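Ras-associated and pleckstrin homology domains-containing protein 1 (Homo sapiens, PDB 4GN1) mediates localized membrane signals, is implicated in regulating lamellipodial dynamics, brings EVL and VASP to the leading edge, and negatively regulates cell adhesion. Local coordinates at residues Leu6-His11 and Glu70-Trp75; Val31-Met36 and Cys41-Asp46; Glu51-Leu56 and Val204-Gln209. All blocks are in the same frame, centred on the assembly; numbering follows the deposited sequence.

Contact 1: Leu6-His11 and Glu70-Trp75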
loop_
_atom_site.group_PDB
_atom_site.type_symbol
_atom_site.label_atom_id
_atom_site.label_comp_id
_atom_site.label_asym_id
_atom_site.label_seq_id
_atom_site.Cartn_x
_atom_site.Cartn_y
_atom_site.Cartn_z
ATOM N N LEU A 6 12.507 -10.297 -19.873
ATOM C CA LEU A 6 11.140 -9.899 -20.248
ATOM C C LEU A 6 11.038 -8.409 -20.571
ATOM O O LEU A 6 11.488 -7.568 -19.796
ATOM C CB LEU A 6 10.127 -10.268 -19.154
ATOM C CG LEU A 6 8.687 -9.757 -19.341
ATOM C CD1 LEU A 6 7.849 -10.630 -20.264
ATOM C CD2 LEU A 6 8.013 -9.665 -17.982
ATOM N N VAL A 7 10.431 -8.102 -21.716
ATOM C CA VAL A 7 10.101 -6.741 -22.097
ATOM C C VAL A 7 8.726 -6.351 -21.553
ATOM O O VAL A 7 7.716 -6.938 -21.911
ATOM C CB VAL A 7 10.177 -6.525 -23.620
ATOM C CG1 VAL A 7 10.156 -5.036 -23.941
ATOM C CG2 VAL A 7 11.450 -7.144 -24.193
ATOM N N ILE A 8 8.717 -5.378 -20.643
ATOM C CA ILE A 8 7.487 -4.817 -20.102
ATOM C C ILE A 8 7.151 -3.497 -20.796
ATOM O O ILE A 8 8.020 -2.860 -21.388
ATOM C CB ILE A 8 7.591 -4.592 -18.574
ATOM C CG1 ILE A 8 8.683 -3.571 -18.248
ATOM C CG2 ILE A 8 7.893 -5.910 -17.886
ATOM C CD1 ILE A 8 8.660 -3.076 -16.823
ATOM N N ARG A 9 5.883 -3.112 -20.735
ATOM C CA ARG A 9 5.448 -1.806 -21.214
ATOM C C ARG A 9 5.042 -0.982 -20.017
ATOM O O ARG A 9 4.264 -1.438 -19.188
ATOM C CB ARG A 9 4.267 -1.917 -22.183
ATOM C CG ARG A 9 3.961 -0.634 -22.936
ATOM C CD ARG A 9 3.141 -0.912 -24.187
ATOM N NE ARG A 9 1.724 -1.140 -23.900
ATOM C CZ ARG A 9 0.781 -0.191 -23.959
ATOM N NH1 ARG A 9 1.109 1.062 -24.301
ATOM N NH2 ARG A 9 -0.498 -0.491 -23.691
ATOM N N VAL A 10 5.574 0.233 -19.953
ATOM C CA VAL A 10 5.380 1.120 -18.812
ATOM C C VAL A 10 4.755 2.426 -19.277
ATOM O O VAL A 10 5.254 3.049 -20.224
ATOM C CB VAL A 10 6.720 1.446 -18.090
ATOM C CG1 VAL A 10 6.468 2.290 -16.865
ATOM C CG2 VAL A 10 7.433 0.185 -17.656
ATOM N N HIS A 11 3.682 2.836 -18.603
ATOM C CA HIS A 11 3.086 4.160 -18.828
ATOM C C HIS A 11 3.751 5.236 -18.039
ATOM O O HIS A 11 3.899 5.132 -16.821
ATOM C CB HIS A 11 1.583 4.139 -18.605
ATOM C CG HIS A 11 0.868 3.196 -19.539
ATOM N ND1 HIS A 11 0.878 1.849 -19.361
ATOM C CD2 HIS A 11 0.175 3.433 -20.713
ATOM C CE1 HIS A 11 0.198 1.265 -20.363
ATOM N NE2 HIS A 11 -0.235 2.236 -21.189
ATOM N N GLU A 70 8.071 -11.810 -10.741
ATOM C CA GLU A 70 7.229 -12.666 -9.897
ATOM C C GLU A 70 5.845 -12.091 -9.653
ATOM O O GLU A 70 4.863 -12.827 -9.607
ATOM C CB GLU A 70 7.957 -13.012 -8.594
ATOM C CG GLU A 70 7.136 -13.171 -7.319
ATOM C CD GLU A 70 8.062 -13.223 -6.097
ATOM O OE1 GLU A 70 7.853 -12.511 -5.101
ATOM O OE2 GLU A 70 9.071 -13.940 -6.158
ATOM N N ASN A 71 5.752 -10.779 -9.519
ATOM C CA ASN A 71 4.456 -10.187 -9.330
ATOM C C ASN A 71 3.624 -10.220 -10.602
ATOM O O ASN A 71 2.403 -10.438 -10.555
ATOM C CB ASN A 71 4.610 -8.791 -8.773
ATOM C CG ASN A 71 4.808 -8.812 -7.270
ATOM O OD1 ASN A 71 3.928 -9.230 -6.530
ATOM N ND2 ASN A 71 5.963 -8.395 -6.817
ATOM N N LEU A 72 4.304 -10.052 -11.734
ATOM C CA LEU A 72 3.651 -9.983 -13.019
ATOM C C LEU A 72 3.060 -11.326 -13.411
ATOM O O LEU A 72 2.028 -11.354 -14.080
ATOM C CB LEU A 72 4.602 -9.493 -14.109
ATOM C CG LEU A 72 5.115 -8.052 -14.141
ATOM C CD1 LEU A 72 5.811 -7.825 -15.476
ATOM C CD2 LEU A 72 4.031 -6.995 -13.929
ATOM N N LEU A 73 3.700 -12.421 -13.004
ATOM C CA LEU A 73 3.155 -13.756 -13.238
ATOM C C LEU A 73 1.770 -13.958 -12.589
ATOM O O LEU A 73 1.010 -14.808 -13.035
ATOM C CB LEU A 73 4.120 -14.854 -12.777
ATOM C CG LEU A 73 5.463 -14.909 -13.493
ATOM C CD1 LEU A 73 6.357 -16.008 -12.948
ATOM C CD2 LEU A 73 5.287 -15.046 -14.995
ATOM N N ASN A 74 1.449 -13.180 -11.556
ATOM C CA ASN A 74 0.099 -13.151 -11.031
ATOM C C ASN A 74 -0.969 -12.594 -11.962
ATOM O O ASN A 74 -2.142 -12.749 -11.713
ATOM C CB ASN A 74 0.067 -12.389 -9.724
ATOM C CG ASN A 74 0.771 -13.126 -8.632
ATOM O OD1 ASN A 74 0.763 -14.354 -8.591
ATOM N ND2 ASN A 74 1.392 -12.391 -7.740
ATOM N N TRP A 75 -0.576 -11.945 -13.036
ATOM C CA TRP A 75 -1.554 -11.336 -13.927
ATOM C C TRP A 75 -2.225 -12.402 -14.744
ATOM O O TRP A 75 -1.632 -13.454 -14.975
ATOM C CB TRP A 75 -0.850 -10.331 -14.828
ATOM C CG TRP A 75 -0.438 -9.039 -14.141
ATOM C CD1 TRP A 75 -0.337 -8.775 -12.767
ATOM C CD2 TRP A 75 -0.011 -7.779 -14.804
ATOM N NE1 TRP A 75 0.081 -7.481 -12.550
ATOM C CE2 TRP A 75 0.300 -6.833 -13.726
ATOM C CE3 TRP A 75 0.125 -7.366 -16.135
ATOM C CZ2 TRP A 75 0.705 -5.538 -13.985
ATOM C CZ3 TRP A 75 0.550 -6.061 -16.387
ATOM C CH2 TRP A 75 0.830 -5.164 -15.329
#
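A small apolar contact joins L6 and I8 to L72, where the first strand of the Ras-associating domain meets the short helix 68-72. One methyl carries it. L72 CD1 lies 3.7 Å from I8 CG2, and the same CD1 lies 3.8 Å from L6 CD2. The leucine thus puts a single branch against two residues spaced two apart, both on the face of the strand turned to the helix. The backbones stay well apart, with the CA atoms of I8 and L72 9.6 Å from each other, so the two are joined by side-chain ends alone. L72 and I8 approach at about a right angle. The approach of L72 to L6 is oblique.

I8 has chi1 63°, which sets CG1 between the backbone N and the carbonyl carbon and leaves CG2 to meet the leucine. L6 has CG turned opposite its own backbone N (chi1 173°), and its second torsion (chi2 82°) makes CD2 the methyl that leads. The other branch of L72 is used locally: CD2 sits 3.6 Å above the plane of the W75 ring, toward its rim.

L72 to W75 form a type I turn, closed by W75 N bonding to L72 O at 2.9 Å. This turn brings the indole back over its own leucine. I8 is buried, whereas L6 is exposed, so the contact runs from the interior out to the surface. L83 of strand 83-87 touches I8, L72 and W75, and I8 also packs on M20 and V22 of strand 17-23. A short helix laid against sheet residues in this way fits the ubiquitin-like fold of Ras-associating domains.

Contact 2: Val31-Met36 and Cys41-Asp46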
loop_
_atom_site.group_PDB
_atom_site.type_symbol
_atom_site.label_atom_id
_atom_site.label_comp_id
_atom_site.label_asym_id
_atom_site.label_seq_id
_atom_site.Cartn_x
_atom_site.Cartn_y
_atom_site.Cartn_z
ATOM N N VAL A 31 14.659 -1.957 -11.397
ATOM C CA VAL A 31 13.883 -1.579 -12.562
ATOM C C VAL A 31 13.661 -0.082 -12.591
ATOM O O VAL A 31 13.844 0.542 -13.626
ATOM C CB VAL A 31 12.533 -2.329 -12.572
ATOM C CG1 VAL A 31 11.528 -1.683 -13.517
ATOM C CG2 VAL A 31 12.772 -3.814 -12.868
ATOM N N LEU A 32 13.291 0.498 -11.454
ATOM C CA LEU A 32 13.186 1.956 -11.344
ATOM C C LEU A 32 14.498 2.698 -11.632
ATOM O O LEU A 32 14.491 3.748 -12.296
ATOM C CB LEU A 32 12.684 2.350 -9.958
ATOM C CG LEU A 32 11.188 2.129 -9.707
ATOM C CD1 LEU A 32 10.906 2.316 -8.229
ATOM C CD2 LEU A 32 10.324 3.070 -10.524
ATOM N N ASP A 33 15.623 2.171 -11.145
ATOM C CA ASP A 33 16.911 2.804 -11.449
ATOM C C ASP A 33 17.140 2.891 -12.956
ATOM O O ASP A 33 17.658 3.912 -13.472
ATOM C CB ASP A 33 18.072 2.154 -10.703
ATOM C CG ASP A 33 18.026 2.418 -9.203
ATOM O OD1 ASP A 33 17.299 3.286 -8.723
ATOM O OD2 ASP A 33 18.726 1.750 -8.450
ATOM N N ASN A 34 16.710 1.854 -13.669
ATOM C CA ASN A 34 16.767 1.857 -15.126
ATOM C C ASN A 34 15.781 2.832 -15.748
ATOM O O ASN A 34 16.150 3.602 -16.626
ATOM C CB ASN A 34 16.582 0.443 -15.695
ATOM C CG ASN A 34 17.791 -0.429 -15.461
ATOM O OD1 ASN A 34 18.876 0.070 -15.165
ATOM N ND2 ASN A 34 17.617 -1.734 -15.563
ATOM N N LEU A 35 14.538 2.832 -15.285
ATOM C CA LEU A 35 13.593 3.821 -15.763
ATOM C C LEU A 35 14.126 5.266 -15.598
ATOM O O LEU A 35 14.011 6.092 -16.512
ATOM C CB LEU A 35 12.225 3.640 -15.105
ATOM C CG LEU A 35 11.395 2.514 -15.709
ATOM C CD1 LEU A 35 10.285 2.056 -14.761
ATOM C CD2 LEU A 35 10.843 2.961 -17.053
ATOM N N MET A 36 14.707 5.559 -14.441
ATOM C CA MET A 36 15.331 6.869 -14.209
ATOM C C MET A 36 16.460 7.189 -15.208
ATOM O O MET A 36 16.406 8.230 -15.838
ATOM C CB MET A 36 15.741 7.051 -12.742
ATOM C CG MET A 36 14.520 6.986 -11.822
ATOM S SD MET A 36 14.758 7.346 -10.078
ATOM C CE MET A 36 15.481 5.819 -9.464
ATOM N N CYS A 41 14.894 11.714 -16.119
ATOM C CA CYS A 41 13.966 12.411 -15.262
ATOM C C CYS A 41 14.637 12.982 -14.020
ATOM O O CYS A 41 14.090 13.859 -13.364
ATOM C CB CYS A 41 12.830 11.463 -14.855
ATOM S SG CYS A 41 13.298 10.078 -13.786
ATOM N N GLY A 42 15.827 12.477 -13.708
ATOM C CA GLY A 42 16.570 12.884 -12.524
ATOM C C GLY A 42 16.218 12.006 -11.345
ATOM O O GLY A 42 15.059 11.616 -11.183
ATOM N N TYR A 43 17.216 11.692 -10.524
ATOM C CA TYR A 43 17.028 10.842 -9.350
ATOM C C TYR A 43 16.056 11.387 -8.305
ATOM O O TYR A 43 15.865 12.594 -8.174
ATOM C CB TYR A 43 18.368 10.541 -8.674
ATOM C CG TYR A 43 18.318 9.232 -7.921
ATOM C CD1 TYR A 43 18.561 8.025 -8.589
ATOM C CD2 TYR A 43 17.985 9.186 -6.552
ATOM C CE1 TYR A 43 18.500 6.812 -7.920
ATOM C CE2 TYR A 43 17.919 7.975 -5.870
ATOM C CZ TYR A 43 18.179 6.785 -6.561
ATOM O OH TYR A 43 18.128 5.554 -5.928
ATOM N N SER A 44 15.441 10.466 -7.573
ATOM C CA SER A 44 14.583 10.762 -6.435
ATOM C C SER A 44 13.985 9.482 -5.884
ATOM O O SER A 44 13.552 8.572 -6.626
ATOM C CB SER A 44 13.449 11.730 -6.772
ATOM O OG SER A 44 12.470 11.670 -5.760
ATOM N N LEU A 45 13.954 9.437 -4.565
ATOM C CA LEU A 45 13.415 8.317 -3.844
ATOM C C LEU A 45 11.900 8.186 -4.099
ATOM O O LEU A 45 11.342 7.118 -3.838
ATOM C CB LEU A 45 13.692 8.508 -2.343
ATOM C CG LEU A 45 12.776 9.421 -1.505
ATOM C CD1 LEU A 45 13.093 9.240 -0.034
ATOM C CD2 LEU A 45 12.859 10.893 -1.874
ATOM N N ASP A 46 11.265 9.262 -4.597
ATOM C CA ASP A 46 9.815 9.309 -4.865
ATOM C C ASP A 46 9.321 8.729 -6.203
ATOM O O ASP A 46 8.102 8.541 -6.388
ATOM C CB ASP A 46 9.285 10.730 -4.721
ATOM C CG ASP A 46 9.247 11.193 -3.275
ATOM O OD1 ASP A 46 8.851 10.399 -2.381
ATOM O OD2 ASP A 46 9.612 12.355 -3.028
HETATM O O HOH W 1 17.467 10.440 -14.407
#
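M36 has CG opposite its carbonyl carbon, and its chain bends at chi3 (-78°); Y43 has CG opposite its backbone N (chi1 -153°). Together these turns bring the thioether over one face of the tyrosine ring. This is a Met-aromatic contact, between helix 28-39 of the ubiquitin-like Ras-associating domain and the loop leading to strand 47-53. M36 SD is 4.5 Å from the centroid of the Y43 ring and 26° off its normal. The terminal methyl is closer to the ring atoms, with M36 CE 3.5 Å from Y43 CE1. The two side chains cross at a slant.

M36 is buried and gives the largest area of any residue here. Its sulfur also lies 3.9 Å from S44 O, and C41 packs beside its stem, with C41 SG 3.9 Å from M36 CG. F85 and W47 of the sheet touch both M36 and C41. The methionine therefore sits between the sheet and the loop.

At the hydroxyl end of the ring, D33 comes near. D33 OD1 lies obliquely to the ring, 3.7 Å from Y43 OH. The main partner of D33 OD1 is R29, in a salt bridge one turn earlier on the helix. Y43 OH makes a weak hydrogen bond to A251 O, so the tyrosine also reaches the C-terminal helix 242-251.

Further along the loop, S44 OG accepts a bond from D46 N, forming an ST turn just before strand 47-53. Where loop and helix are nearest, one water links the two backbones: it donates to M36 O at 2.8 Å and accepts from G42 N at 2.7 Å.

Contact 3: Glu51-Leu56 and Val204-Gln209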
loop_
_atom_site.group_PDB
_atom_site.type_symbol
_atom_site.label_atom_id
_atom_site.label_comp_id
_atom_site.label_asym_id
_atom_site.label_seq_id
_atom_site.Cartn_x
_atom_site.Cartn_y
_atom_site.Cartn_z
ATOM N N GLU A 51 1.188 -0.459 -10.119
ATOM C CA GLU A 51 0.357 -1.356 -10.952
ATOM C C GLU A 51 -1.111 -1.032 -10.759
ATOM O O GLU A 51 -1.521 -0.689 -9.642
ATOM C CB GLU A 51 0.644 -2.856 -10.691
ATOM C CG GLU A 51 0.154 -3.430 -9.362
ATOM C CD GLU A 51 0.480 -4.907 -9.174
ATOM O OE1 GLU A 51 0.569 -5.351 -8.021
ATOM O OE2 GLU A 51 0.666 -5.642 -10.157
ATOM N N THR A 52 -1.888 -1.081 -11.840
ATOM C CA THR A 52 -3.326 -1.053 -11.690
ATOM C C THR A 52 -3.832 -2.488 -11.813
ATOM O O THR A 52 -3.249 -3.283 -12.568
ATOM C CB THR A 52 -4.056 -0.160 -12.735
ATOM O OG1 THR A 52 -3.946 -0.745 -14.046
ATOM C CG2 THR A 52 -3.550 1.300 -12.715
ATOM N N VAL A 53 -4.868 -2.830 -11.044
ATOM C CA VAL A 53 -5.610 -4.066 -11.271
ATOM C C VAL A 53 -6.886 -3.652 -11.967
ATOM O O VAL A 53 -7.781 -3.047 -11.376
ATOM C CB VAL A 53 -5.868 -4.873 -9.988
ATOM C CG1 VAL A 53 -6.623 -6.146 -10.322
ATOM C CG2 VAL A 53 -4.542 -5.241 -9.326
ATOM N N SER A 54 -6.924 -3.942 -13.263
ATOM C CA SER A 54 -7.878 -3.337 -14.176
ATOM C C SER A 54 -9.325 -3.784 -13.963
ATOM O O SER A 54 -10.233 -2.969 -14.053
ATOM C CB SER A 54 -7.453 -3.615 -15.610
ATOM O OG SER A 54 -8.107 -2.711 -16.469
ATOM N N GLU A 55 -9.531 -5.072 -13.690
ATOM C CA GLU A 55 -10.839 -5.633 -13.367
ATOM C C GLU A 55 -11.497 -5.040 -12.130
ATOM O O GLU A 55 -12.721 -5.163 -11.944
ATOM C CB GLU A 55 -10.693 -7.131 -13.140
ATOM C CG GLU A 55 -11.048 -7.965 -14.353
ATOM C CD GLU A 55 -12.519 -7.822 -14.707
ATOM O OE1 GLU A 55 -13.382 -8.324 -13.952
ATOM O OE2 GLU A 55 -12.815 -7.189 -15.736
ATOM N N LEU A 56 -10.686 -4.416 -11.279
ATOM C CA LEU A 56 -11.099 -4.048 -9.943
ATOM C C LEU A 56 -10.864 -2.578 -9.664
ATOM O O LEU A 56 -11.104 -2.113 -8.544
ATOM C CB LEU A 56 -10.317 -4.872 -8.936
ATOM C CG LEU A 56 -10.624 -6.373 -8.865
ATOM C CD1 LEU A 56 -9.643 -7.096 -7.939
ATOM C CD2 LEU A 56 -12.081 -6.641 -8.464
ATOM N N VAL A 204 -8.037 -1.346 -0.304
ATOM C CA VAL A 204 -8.499 -2.662 -0.706
ATOM C C VAL A 204 -7.408 -3.635 -0.326
ATOM O O VAL A 204 -6.222 -3.371 -0.556
ATOM C CB VAL A 204 -8.763 -2.777 -2.237
ATOM C CG1 VAL A 204 -9.271 -4.165 -2.619
ATOM C CG2 VAL A 204 -9.764 -1.743 -2.726
ATOM N N LEU A 205 -7.819 -4.746 0.285
ATOM C CA LEU A 205 -6.915 -5.847 0.639
ATOM C C LEU A 205 -7.335 -7.100 -0.125
ATOM O O LEU A 205 -8.505 -7.484 -0.113
ATOM C CB LEU A 205 -6.931 -6.088 2.139
ATOM C CG LEU A 205 -6.705 -4.861 3.010
ATOM C CD1 LEU A 205 -7.537 -4.999 4.257
ATOM C CD2 LEU A 205 -5.251 -4.734 3.396
ATOM N N LYS A 206 -6.390 -7.676 -0.858
ATOM C CA LYS A 206 -6.605 -8.948 -1.559
ATOM C C LYS A 206 -5.300 -9.688 -1.773
ATOM O O LYS A 206 -4.231 -9.083 -1.822
ATOM C CB LYS A 206 -7.301 -8.762 -2.919
ATOM C CG LYS A 206 -6.479 -8.007 -3.957
ATOM C CD LYS A 206 -6.910 -8.376 -5.374
ATOM C CE LYS A 206 -5.812 -8.027 -6.376
ATOM N NZ LYS A 206 -4.665 -8.958 -6.211
ATOM N N HIS A 207 -5.423 -11.006 -1.888
ATOM C CA HIS A 207 -4.356 -11.878 -2.333
ATOM C C HIS A 207 -3.823 -11.416 -3.674
ATOM O O HIS A 207 -4.599 -11.049 -4.560
ATOM C CB HIS A 207 -4.875 -13.314 -2.425
ATOM C CG HIS A 207 -3.789 -14.344 -2.602
ATOM N ND1 HIS A 207 -3.079 -14.465 -3.746
ATOM C CD2 HIS A 207 -3.299 -15.309 -1.732
ATOM C CE1 HIS A 207 -2.173 -15.447 -3.608
ATOM N NE2 HIS A 207 -2.317 -15.967 -2.377
ATOM N N PRO A 208 -2.488 -11.430 -3.840
ATOM C CA PRO A 208 -1.880 -11.068 -5.117
ATOM C C PRO A 208 -2.479 -11.819 -6.314
ATOM O O PRO A 208 -2.567 -11.249 -7.392
ATOM C CB PRO A 208 -0.393 -11.456 -4.932
ATOM C CG PRO A 208 -0.160 -11.399 -3.468
ATOM C CD PRO A 208 -1.475 -11.776 -2.815
ATOM N N GLN A 209 -2.890 -13.076 -6.131
ATOM C CA GLN A 209 -3.346 -13.922 -7.249
ATOM C C GLN A 209 -4.773 -13.688 -7.741
ATOM O O GLN A 209 -5.127 -14.147 -8.824
ATOM C CB GLN A 209 -3.136 -15.413 -6.938
ATOM C CG GLN A 209 -1.656 -15.768 -6.846
ATOM C CD GLN A 209 -1.375 -17.252 -6.866
ATOM O OE1 GLN A 209 -1.141 -17.851 -5.829
ATOM N NE2 GLN A 209 -1.383 -17.852 -8.053
#
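The two backbones keep apart, with the CA atoms of V53 and P208 10.0 Å from each other and those of L56 and V204 9.7 Å. The gap is spanned by K206, whose aliphatic chain reaches toward V53 and L56. L56 CD1 meets K206 CD at 4.0 Å, the two side chains crossing at a slant. V53 CG2 comes to 4.3 Å from K206 CE, a looser touch. All three residues are buried. V53 lies on strand 47-53 of the Ras-associating domain and K206 on strand 202-206 of the pleckstrin homology domain, so this is packing between the two domains.

The lysine bends at its last torsion (chi4 71°), which turns the amine from the apolar pair toward polar partners. K206 NZ donates to H207 O at 2.7 Å, tilted 31° from the carbonyl plane. It also bonds to Y186 OH and to a malonate ion, probably from the crystallisation liquor. E51 OE1 remains 6.6 Å from K206 NZ and instead forms a salt bridge with R60. In the loop after the strand, Q209 N donates to H207 ND1 at 2.8 Å, nearly in the plane of the imidazole.

Overall arrangement
Contacts 1 and 2 lie within the Ras-associating domain, with centres 18 Å apart. Contact 3 joins that domain to the PH domain. Contacts 1 and 3 have centres 14 Å apart and touch directly: W75 NE1 lies 3.1 Å from E51 OE2, a probable hydrogen bond, and N74 packs on P208 and Q209. The L72-W75 turn thus reaches the domain boundary. Malonate is bound beside both contacts, with hydrogen bonds from N74 ND2 and K206 NZ. Contact 2 is farther off, its centre 24 Å from that of contact 3. Strand 83-87 lies against both contact 1 and contact 2.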